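Long-range contacts in alpha-fucosidase (Bifidobacterium bifidum, PDB 2EAB), which probably hydrolyses alpha-1,2-L-fucosidic linkages, releasing fucose, this chain being the calcium-binding catalytic part of a longer glycoside hydrolase: residues T383-P394 with M437-Y447; E181-V192 with K314-H323. All blocks are in the same frame, centred on the assembly; numbering follows the deposited sequence.

Contact 1: residues T383-P394 with M437-Y447; sequences TIGSSRENSQLP and MGELAEPLIEY. With CA (calcium ion), chain C.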
loop_
_atom_site.group_PDB
_atom_site.type_symbol
_atom_site.label_atom_id
_atom_site.label_comp_id
_atom_site.label_asym_id
_atom_site.label_seq_id
_atom_site.Cartn_x
_atom_site.Cartn_y
_atom_site.Cartn_z
ATOM N N THR A 383 8.164 -1.248 2.295
ATOM C CA THR A 383 7.214 -1.227 3.404
ATOM C C THR A 383 7.934 -0.846 4.700
ATOM O O THR A 383 7.482 0.030 5.437
ATOM C CB THR A 383 6.503 -2.586 3.594
ATOM O OG1 THR A 383 5.895 -3.006 2.369
ATOM C CG2 THR A 383 5.423 -2.480 4.657
ATOM N N ILE A 384 9.059 -1.508 4.969
ATOM C CA ILE A 384 9.862 -1.197 6.150
ATOM C C ILE A 384 10.291 0.276 6.159
ATOM O O ILE A 384 10.245 0.932 7.195
ATOM C CB ILE A 384 11.098 -2.127 6.258
ATOM C CG1 ILE A 384 10.667 -3.600 6.260
ATOM C CG2 ILE A 384 11.927 -1.789 7.502
ATOM C CD1 ILE A 384 11.815 -4.578 6.058
ATOM N N GLY A 385 10.691 0.792 5.003
ATOM C CA GLY A 385 11.138 2.178 4.905
ATOM C C GLY A 385 10.057 3.235 5.063
ATOM O O GLY A 385 10.342 4.350 5.505
ATOM N N SER A 386 8.817 2.898 4.707
ATOM C CA SER A 386 7.730 3.893 4.654
ATOM C C SER A 386 6.593 3.721 5.664
ATOM O O SER A 386 5.805 4.646 5.861
ATOM C CB SER A 386 7.128 3.955 3.246
ATOM O OG SER A 386 6.420 2.771 2.930
ATOM N N SER A 387 6.507 2.548 6.285
ATOM C CA SER A 387 5.357 2.211 7.113
ATOM C C SER A 387 5.790 1.369 8.308
ATOM O O SER A 387 5.853 0.141 8.227
ATOM C CB SER A 387 4.318 1.465 6.265
ATOM O OG SER A 387 3.135 1.194 6.997
ATOM N N ARG A 388 6.106 2.026 9.418
ATOM C CA ARG A 388 6.489 1.298 10.626
ATOM C C ARG A 388 5.381 1.371 11.667
ATOM O O ARG A 388 4.466 2.190 11.554
ATOM C CB ARG A 388 7.820 1.814 11.181
ATOM C CG ARG A 388 9.024 1.499 10.295
ATOM C CD ARG A 388 9.229 -0.006 10.111
ATOM N NE ARG A 388 9.445 -0.714 11.377
ATOM C CZ ARG A 388 10.634 -0.920 11.941
ATOM N NH1 ARG A 388 11.749 -0.490 11.360
ATOM N NH2 ARG A 388 10.703 -1.573 13.096
ATOM N N GLU A 389 5.466 0.512 12.684
ATOM C CA GLU A 389 4.457 0.468 13.750
ATOM C C GLU A 389 4.224 1.833 14.366
ATOM O O GLU A 389 3.101 2.154 14.755
ATOM C CB GLU A 389 4.868 -0.501 14.861
ATOM C CG GLU A 389 4.956 -1.939 14.429
ATOM C CD GLU A 389 5.762 -2.788 15.392
ATOM O OE1 GLU A 389 5.286 -3.012 16.527
ATOM O OE2 GLU A 389 6.868 -3.239 15.004
ATOM N N ASN A 390 5.284 2.632 14.454
ATOM C CA ASN A 390 5.184 3.948 15.061
ATOM C C ASN A 390 5.149 5.114 14.069
ATOM O O ASN A 390 5.293 6.268 14.467
ATOM C CB ASN A 390 6.283 4.145 16.111
ATOM C CG ASN A 390 7.675 4.205 15.506
ATOM O OD1 ASN A 390 7.862 4.058 14.296
ATOM N ND2 ASN A 390 8.667 4.421 16.359
ATOM N N SER A 391 4.938 4.823 12.787
ATOM C CA SER A 391 4.667 5.880 11.812
ATOM C C SER A 391 3.391 6.601 12.189
ATOM O O SER A 391 2.427 5.982 12.662
ATOM C CB SER A 391 4.488 5.305 10.407
ATOM O OG SER A 391 5.706 4.814 9.886
ATOM N N GLN A 392 3.373 7.907 11.970
ATOM C CA GLN A 392 2.151 8.660 12.200
ATOM C C GLN A 392 1.136 8.494 11.077
ATOM O O GLN A 392 -0.059 8.641 11.311
ATOM C CB GLN A 392 2.459 10.136 12.428
ATOM C CG GLN A 392 3.299 10.383 13.665
ATOM C CD GLN A 392 3.252 11.819 14.104
ATOM O OE1 GLN A 392 2.255 12.272 14.656
ATOM N NE2 GLN A 392 4.330 12.550 13.856
ATOM N N LEU A 393 1.615 8.192 9.872
ATOM C CA LEU A 393 0.766 8.054 8.696
ATOM C C LEU A 393 1.149 6.802 7.917
ATOM O O LEU A 393 2.306 6.383 7.953
ATOM C CB LEU A 393 0.883 9.297 7.803
ATOM C CG LEU A 393 0.268 10.571 8.399
ATOM C CD1 LEU A 393 0.701 11.808 7.632
ATOM C CD2 LEU A 393 -1.250 10.487 8.483
ATOM N N PRO A 394 0.181 6.206 7.197
ATOM C CA PRO A 394 0.521 5.060 6.368
ATOM C C PRO A 394 1.333 5.536 5.171
ATOM O O PRO A 394 1.494 6.754 4.959
ATOM C CB PRO A 394 -0.848 4.528 5.929
ATOM C CG PRO A 394 -1.762 5.684 6.020
ATOM C CD PRO A 394 -1.242 6.576 7.095
ATOM N N MET A 437 4.891 -8.987 7.407
ATOM C CA MET A 437 5.181 -7.649 7.923
ATOM C C MET A 437 3.940 -7.085 8.607
ATOM O O MET A 437 3.692 -5.876 8.555
ATOM C CB MET A 437 5.612 -6.716 6.784
ATOM C CG MET A 437 6.826 -7.203 6.010
ATOM S SD MET A 437 7.324 -6.102 4.683
ATOM C CE MET A 437 5.909 -6.236 3.579
ATOM N N GLY A 438 3.173 -7.951 9.271
ATOM C CA GLY A 438 1.845 -7.586 9.772
ATOM C C GLY A 438 1.820 -6.374 10.689
ATOM O O GLY A 438 0.886 -5.566 10.635
ATOM N N GLU A 439 2.839 -6.233 11.532
ATOM C CA GLU A 439 2.886 -5.100 12.454
ATOM C C GLU A 439 2.958 -3.761 11.720
ATOM O O GLU A 439 2.582 -2.720 12.265
ATOM C CB GLU A 439 4.052 -5.240 13.437
ATOM C CG GLU A 439 5.425 -5.138 12.811
ATOM C CD GLU A 439 6.051 -6.475 12.481
ATOM O OE1 GLU A 439 5.333 -7.411 12.060
ATOM O OE2 GLU A 439 7.285 -6.587 12.653
ATOM N N LEU A 440 3.431 -3.796 10.477
ATOM C CA LEU A 440 3.618 -2.580 9.697
ATOM C C LEU A 440 2.305 -2.051 9.117
ATOM O O LEU A 440 2.276 -0.969 8.529
ATOM C CB LEU A 440 4.679 -2.785 8.613
ATOM C CG LEU A 440 6.040 -3.311 9.085
ATOM C CD1 LEU A 440 7.079 -3.158 7.992
ATOM C CD2 LEU A 440 6.520 -2.632 10.355
ATOM N N ALA A 441 1.214 -2.794 9.307
ATOM C CA ALA A 441 -0.119 -2.309 8.956
ATOM C C ALA A 441 -0.681 -1.345 9.995
ATOM O O ALA A 441 -1.689 -0.684 9.740
ATOM C CB ALA A 441 -1.070 -3.476 8.773
ATOM N N GLU A 442 -0.049 -1.262 11.164
ATOM C CA GLU A 442 -0.581 -0.435 12.250
ATOM C C GLU A 442 -0.949 0.999 11.827
ATOM O O GLU A 442 -2.044 1.458 12.149
ATOM C CB GLU A 442 0.358 -0.431 13.465
ATOM C CG GLU A 442 -0.091 0.467 14.633
ATOM C CD GLU A 442 -1.496 0.166 15.151
ATOM O OE1 GLU A 442 -1.930 -1.008 15.111
ATOM O OE2 GLU A 442 -2.159 1.116 15.622
ATOM N N PRO A 443 -0.049 1.716 11.121
ATOM C CA PRO A 443 -0.451 3.074 10.730
ATOM C C PRO A 443 -1.672 3.132 9.806
ATOM O O PRO A 443 -2.386 4.131 9.823
ATOM C CB PRO A 443 0.798 3.643 10.044
ATOM C CG PRO A 443 1.609 2.467 9.678
ATOM C CD PRO A 443 1.341 1.426 10.722
ATOM N N LEU A 444 -1.913 2.099 8.998
ATOM C CA LEU A 444 -3.151 2.067 8.218
ATOM C C LEU A 444 -4.367 1.928 9.128
ATOM O O LEU A 444 -5.374 2.604 8.929
ATOM C CB LEU A 444 -3.154 0.954 7.164
ATOM C CG LEU A 444 -4.424 0.936 6.303
ATOM C CD1 LEU A 444 -4.505 2.192 5.427
ATOM C CD2 LEU A 444 -4.502 -0.329 5.472
ATOM N N ILE A 445 -4.288 1.048 10.122
ATOM C CA ILE A 445 -5.411 0.868 11.036
ATOM C C ILE A 445 -5.717 2.185 11.749
ATOM O O ILE A 445 -6.873 2.609 11.810
ATOM C CB ILE A 445 -5.166 -0.263 12.064
ATOM C CG1 ILE A 445 -4.783 -1.565 11.351
ATOM C CG2 ILE A 445 -6.407 -0.469 12.935
ATOM C CD1 ILE A 445 -4.395 -2.696 12.280
ATOM N N GLU A 446 -4.677 2.831 12.268
ATOM C CA GLU A 446 -4.850 4.128 12.912
ATOM C C GLU A 446 -5.399 5.191 11.954
ATOM O O GLU A 446 -6.217 6.018 12.344
ATOM C CB GLU A 446 -3.552 4.606 13.559
ATOM C CG GLU A 446 -3.770 5.869 14.392
ATOM C CD GLU A 446 -2.517 6.448 15.017
ATOM O OE1 GLU A 446 -1.487 5.753 15.096
ATOM O OE2 GLU A 446 -2.571 7.624 15.436
ATOM N N TYR A 447 -4.967 5.147 10.697
ATOM C CA TYR A 447 -5.452 6.090 9.688
ATOM C C TYR A 447 -6.951 5.925 9.443
ATOM O O TYR A 447 -7.683 6.908 9.341
ATOM C CB TYR A 447 -4.680 5.906 8.381
ATOM C CG TYR A 447 -5.029 6.941 7.337
ATOM C CD1 TYR A 447 -4.480 8.221 7.395
ATOM C CD2 TYR A 447 -5.917 6.644 6.305
ATOM C CE1 TYR A 447 -4.798 9.181 6.451
ATOM C CE2 TYR A 447 -6.250 7.603 5.357
ATOM C CZ TYR A 447 -5.682 8.866 5.432
ATOM O OH TYR A 447 -6.028 9.808 4.486
HETATM CA CA CA C . 4.718 6.866 6.867
HETATM O O HOH W 1 -0.225 5.802 12.708
HETATM O O HOH W 2 -0.930 9.169 13.799
HETATM O O HOH W 3 -2.119 6.770 10.594
#
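Arg388 approaches Leu440, and Pro394 approaches Pro443, with 4.9 Å between the CA atoms in each pair, as segment 383-394 leaves its helix at Ser387, makes a type I turn from Arg388 to Ser391 and passes along segment 437-447. The direct hydrogen bond runs from Ser387 OG to Leu440 O, 2.8 Å, in the carbonyl plane and nearly straight on (C=O...OG 160°). OG stands opposite the backbone N (chi1 -176°), which turns it to this carbonyl; it also bonds Tyr429, so the buried hydroxyl is held twice. Leu440 divides its methyls: CD1 packs on Thr383 CG2 at 3.8 Å and on Ile384, while CD2 lies 3.6 Å from Arg388 NE, alongside an arginine whose guanidinium goes to Asp326. Glu389 crosses Glu439 with its OE2 3.2 Å from Glu439 CG and the carboxylate planes perpendicular; Arg333, paired with Glu439, probably eases the meeting of like charges. Beyond the turn the Pro394 ring crosses Tyr447 at about a right angle, CD to CD1 3.6 Å, and Leu393 CD2 comes to the tyrosine's edge. Waters tie Gln392 O to Pro443 O and to Glu446 OE2. Ser386 O, at the end of the helix, and Leu393 O, in the loop after the turn, bind calcium, each at 2.7 Å, together with Glu77, which joins this part of the family 95 catalytic domain to the N-terminal one. Around the contact, Ile384 and Arg388 rest on helix 316-331, Leu444 on helix 507-520, and Thr383 on helix 767-780.

Contact 2: residues E181-V192 with K314-H323; sequences EYFASNPDNVMV and KGYTAVKKAH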
loop_
_atom_site.group_PDB
_atom_site.type_symbol
_atom_site.label_atom_id
_atom_site.label_comp_id
_atom_site.label_asym_id
_atom_site.label_seq_id
_atom_site.Cartn_x
_atom_site.Cartn_y
_atom_site.Cartn_z
ATOM N N GLU A 181 27.856 6.219 3.783
ATOM C CA GLU A 181 26.857 5.258 4.211
ATOM C C GLU A 181 25.693 6.024 4.814
ATOM O O GLU A 181 25.894 6.920 5.631
ATOM C CB GLU A 181 27.448 4.304 5.245
ATOM C CG GLU A 181 26.474 3.274 5.777
ATOM C CD GLU A 181 26.971 2.634 7.051
ATOM O OE1 GLU A 181 26.967 3.315 8.098
ATOM O OE2 GLU A 181 27.357 1.450 7.008
ATOM N N TYR A 182 24.480 5.661 4.405
ATOM C CA TYR A 182 23.274 6.327 4.879
ATOM C C TYR A 182 22.247 5.322 5.369
ATOM O O TYR A 182 21.987 4.321 4.707
ATOM C CB TYR A 182 22.624 7.132 3.758
ATOM C CG TYR A 182 23.519 8.086 3.013
ATOM C CD1 TYR A 182 23.750 9.373 3.498
ATOM C CD2 TYR A 182 24.094 7.723 1.798
ATOM C CE1 TYR A 182 24.556 10.262 2.809
ATOM C CE2 TYR A 182 24.898 8.608 1.098
ATOM C CZ TYR A 182 25.116 9.876 1.611
ATOM O OH TYR A 182 25.897 10.772 0.925
ATOM N N PHE A 183 21.648 5.603 6.521
ATOM C CA PHE A 183 20.499 4.829 6.986
ATOM C C PHE A 183 19.615 5.678 7.883
ATOM O O PHE A 183 20.027 6.737 8.350
ATOM C CB PHE A 183 20.918 3.507 7.662
ATOM C CG PHE A 183 21.777 3.673 8.889
ATOM C CD1 PHE A 183 21.200 3.838 10.143
ATOM C CD2 PHE A 183 23.164 3.617 8.795
ATOM C CE1 PHE A 183 21.991 3.970 11.285
ATOM C CE2 PHE A 183 23.962 3.751 9.929
ATOM C CZ PHE A 183 23.379 3.921 11.172
ATOM N N ALA A 184 18.382 5.226 8.084
ATOM C CA ALA A 184 17.460 5.890 8.993
ATOM C C ALA A 184 16.969 4.865 9.992
ATOM O O ALA A 184 16.273 3.909 9.633
ATOM C CB ALA A 184 16.302 6.517 8.240
ATOM N N SER A 185 17.364 5.062 11.243
ATOM C CA SER A 185 17.047 4.145 12.316
ATOM C C SER A 185 15.653 4.387 12.865
ATOM O O SER A 185 15.296 5.521 13.191
ATOM C CB SER A 185 18.064 4.301 13.439
ATOM O OG SER A 185 17.633 3.602 14.588
ATOM N N ASN A 186 14.873 3.317 12.979
ATOM C CA ASN A 186 13.609 3.399 13.693
ATOM C C ASN A 186 13.814 3.437 15.222
ATOM O O ASN A 186 13.282 4.333 15.875
ATOM C CB ASN A 186 12.633 2.300 13.250
ATOM C CG ASN A 186 11.235 2.511 13.797
ATOM O OD1 ASN A 186 10.890 1.977 14.847
ATOM N ND2 ASN A 186 10.431 3.311 13.099
ATOM N N PRO A 187 14.612 2.502 15.799
ATOM C CA PRO A 187 14.825 2.540 17.255
ATOM C C PRO A 187 15.337 3.873 17.802
ATOM O O PRO A 187 14.906 4.296 18.871
ATOM C CB PRO A 187 15.873 1.444 17.489
ATOM C CG PRO A 187 15.693 0.512 16.375
ATOM C CD PRO A 187 15.313 1.356 15.189
ATOM N N ASP A 188 16.246 4.520 17.079
ATOM C CA ASP A 188 16.826 5.779 17.546
ATOM C C ASP A 188 16.280 7.003 16.815
ATOM O O ASP A 188 16.716 8.131 17.059
ATOM C CB ASP A 188 18.353 5.707 17.508
ATOM C CG ASP A 188 18.908 4.822 18.610
ATOM O OD1 ASP A 188 18.646 5.123 19.793
ATOM O OD2 ASP A 188 19.576 3.815 18.296
ATOM N N ASN A 189 15.307 6.761 15.939
ATOM C CA ASN A 189 14.540 7.820 15.284
ATOM C C ASN A 189 15.407 8.888 14.616
ATOM O O ASN A 189 15.162 10.092 14.757
ATOM C CB ASN A 189 13.561 8.456 16.270
ATOM C CG ASN A 189 12.482 9.239 15.572
ATOM O OD1 ASN A 189 12.125 8.924 14.438
ATOM N ND2 ASN A 189 11.964 10.263 16.232
ATOM N N VAL A 190 16.418 8.440 13.884
ATOM C CA VAL A 190 17.455 9.341 13.415
ATOM C C VAL A 190 18.056 8.842 12.110
ATOM O O VAL A 190 18.167 7.635 11.886
ATOM C CB VAL A 190 18.555 9.543 14.509
ATOM C CG1 VAL A 190 19.366 8.259 14.740
ATOM C CG2 VAL A 190 19.470 10.719 14.179
ATOM N N MET A 191 18.415 9.784 11.245
ATOM C CA MET A 191 19.124 9.483 10.013
ATOM C C MET A 191 20.619 9.656 10.262
ATOM O O MET A 191 21.043 10.608 10.919
ATOM C CB MET A 191 18.640 10.403 8.889
ATOM C CG MET A 191 19.343 10.213 7.555
ATOM S SD MET A 191 18.666 11.270 6.261
ATOM C CE MET A 191 17.027 10.575 6.043
ATOM N N VAL A 192 21.402 8.723 9.737
ATOM C CA VAL A 192 22.846 8.718 9.930
ATOM C C VAL A 192 23.528 8.764 8.572
ATOM O O VAL A 192 23.152 8.032 7.658
ATOM C CB VAL A 192 23.295 7.461 10.728
ATOM C CG1 VAL A 192 24.815 7.349 10.784
ATOM C CG2 VAL A 192 22.713 7.481 12.139
ATOM N N LYS A 314 24.896 7.770 22.151
ATOM C CA LYS A 314 25.004 6.325 21.939
ATOM C C LYS A 314 26.184 5.968 21.040
ATOM O O LYS A 314 26.856 4.956 21.255
ATOM C CB LYS A 314 23.704 5.762 21.357
ATOM C CG LYS A 314 22.601 5.629 22.381
ATOM C CD LYS A 314 21.405 4.876 21.832
ATOM C CE LYS A 314 20.275 4.876 22.845
ATOM N NZ LYS A 314 19.070 4.145 22.366
ATOM N N GLY A 315 26.432 6.803 20.035
ATOM C CA GLY A 315 27.563 6.612 19.135
ATOM C C GLY A 315 27.225 5.796 17.904
ATOM O O GLY A 315 26.269 5.011 17.904
ATOM N N TYR A 316 28.032 5.973 16.863
ATOM C CA TYR A 316 27.794 5.364 15.559
ATOM C C TYR A 316 27.651 3.842 15.596
ATOM O O TYR A 316 26.696 3.289 15.035
ATOM C CB TYR A 316 28.896 5.777 14.582
ATOM C CG TYR A 316 28.900 5.001 13.286
ATOM C CD1 TYR A 316 27.927 5.230 12.308
ATOM C CD2 TYR A 316 29.873 4.033 13.038
ATOM C CE1 TYR A 316 27.927 4.515 11.118
ATOM C CE2 TYR A 316 29.884 3.316 11.850
ATOM C CZ TYR A 316 28.910 3.561 10.895
ATOM O OH TYR A 316 28.929 2.854 9.721
ATOM N N THR A 317 28.599 3.164 16.243
ATOM C CA THR A 317 28.603 1.701 16.280
ATOM C C THR A 317 27.300 1.146 16.864
ATOM O O THR A 317 26.675 0.257 16.272
ATOM C CB THR A 317 29.832 1.158 17.049
ATOM O OG1 THR A 317 31.026 1.624 16.413
ATOM C CG2 THR A 317 29.841 -0.371 17.066
ATOM N N ALA A 318 26.891 1.686 18.008
ATOM C CA ALA A 318 25.681 1.237 18.688
ATOM C C ALA A 318 24.404 1.577 17.917
ATOM O O ALA A 318 23.481 0.761 17.850
ATOM C CB ALA A 318 25.621 1.806 20.091
ATOM N N VAL A 319 24.348 2.781 17.350
ATOM C CA VAL A 319 23.190 3.207 16.555
ATOM C C VAL A 319 23.052 2.336 15.302
ATOM O O VAL A 319 21.949 1.889 14.967
ATOM C CB VAL A 319 23.258 4.719 16.204
ATOM C CG1 VAL A 319 22.190 5.105 15.177
ATOM C CG2 VAL A 319 23.101 5.558 17.464
ATOM N N LYS A 320 24.171 2.068 14.634
ATOM C CA LYS A 320 24.167 1.200 13.457
ATOM C C LYS A 320 23.733 -0.226 13.798
ATOM O O LYS A 320 22.915 -0.807 13.082
ATOM C CB LYS A 320 25.537 1.194 12.771
ATOM C CG LYS A 320 25.606 0.309 11.534
ATOM C CD LYS A 320 26.935 0.451 10.825
ATOM C CE LYS A 320 27.051 -0.520 9.664
ATOM N NZ LYS A 320 28.306 -0.316 8.895
ATOM N N LYS A 321 24.273 -0.782 14.883
ATOM C CA LYS A 321 23.917 -2.139 15.310
ATOM C C LYS A 321 22.421 -2.263 15.579
ATOM O O LYS A 321 21.768 -3.179 15.075
ATOM C CB LYS A 321 24.713 -2.563 16.550
ATOM C CG LYS A 321 24.391 -3.977 17.020
ATOM C CD LYS A 321 25.059 -4.308 18.345
ATOM C CE LYS A 321 24.800 -5.753 18.748
ATOM N NZ LYS A 321 23.376 -6.007 19.120
ATOM N N ALA A 322 21.888 -1.339 16.373
ATOM C CA ALA A 322 20.467 -1.339 16.711
ATOM C C ALA A 322 19.604 -1.192 15.465
ATOM O O ALA A 322 18.552 -1.835 15.353
ATOM C CB ALA A 322 20.156 -0.245 17.708
ATOM N N HIS A 323 20.050 -0.354 14.532
ATOM C CA HIS A 323 19.335 -0.191 13.276
ATOM C C HIS A 323 19.276 -1.481 12.466
ATOM O O HIS A 323 18.198 -1.910 12.042
ATOM C CB HIS A 323 19.961 0.888 12.397
ATOM C CG HIS A 323 19.384 0.904 11.022
ATOM N ND1 HIS A 323 20.097 0.560 9.893
ATOM C CD2 HIS A 323 18.119 1.147 10.610
ATOM C CE1 HIS A 323 19.298 0.627 8.842
ATOM N NE2 HIS A 323 18.093 0.979 9.252
HETATM O O HOH W 4 19.545 2.588 15.946
HETATM O O HOH W 5 19.946 2.200 20.398
#
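Phe183 and His323 slide past each other with their planes only 12° apart where a beta hairpin of the N-terminal beta domain receives helix 316-331. The hairpin joins strands 176-185 and 190-197 through a turn with a G1 beta bulge opposite Ser185, and residues 181-185 of its first strand cross residues 316-323 of the helix at 71°. Packing is close on the strand side. The two rings are offset, their centroids 4.6 Å apart, so that Phe183 CD1 sits over one face of the imidazole near its rim. Phe183 CZ lies 3.6 Å from Lys320 CA, and Val319 CG1 approaches the phenyl edge. Val192 adds CG2 against Val319 CG1 and CG1 at the edge of Tyr316. Above this apolar layer Glu181 reaches out extended and grips two partners: Tyr316 OH donates to OE1 at 2.6 Å, on the syn side but tilted from the carboxylate plane, and Lys320 NZ meets the syn lone pair of OE2 at 2.8 Å. Lys166 also pairs with Glu181, and Asp11 with Lys320. With an alanine here, the Tyr316 hydroxyl would probably lose its acceptor and Lys320 would be left to Asp11 for its charge. The turn side is looser and wetter. There the extended, exposed Lys314 NZ reaches Asp188 OD1 at 2.8 Å in a salt bridge, a water links the same NZ to Asp188 OD2, and Pro187 only brushes Ala322 O. Ser185 OG, which accepts from Asp188 N in an ST motif, donates at 2.6 Å to a second water that in turn donates to Asp188 OD2 and Val319 O.

Overall arrangement
From the N terminus, the chain first builds much of the beta domain, and contact 2 then closes a long loop of 121 residues, holding the later strands of that domain and helix 297-314, by bringing helix 316-331 back onto hairpin 181-192. Contact 1 follows in series, closing a shorter loop of 42 residues within the helical catalytic domain; the two neither nest nor cross. Their centres lie 20 Å apart, yet they meet at their margins: Asn390 OD1 and Asn186 ND2 are 2.9 Å apart, a probable hydrogen bond, and Arg388 packs on Asn186. Contact 2 thus ties the beta domain to helix 316-331, and contact 1 continues inward into the helical core.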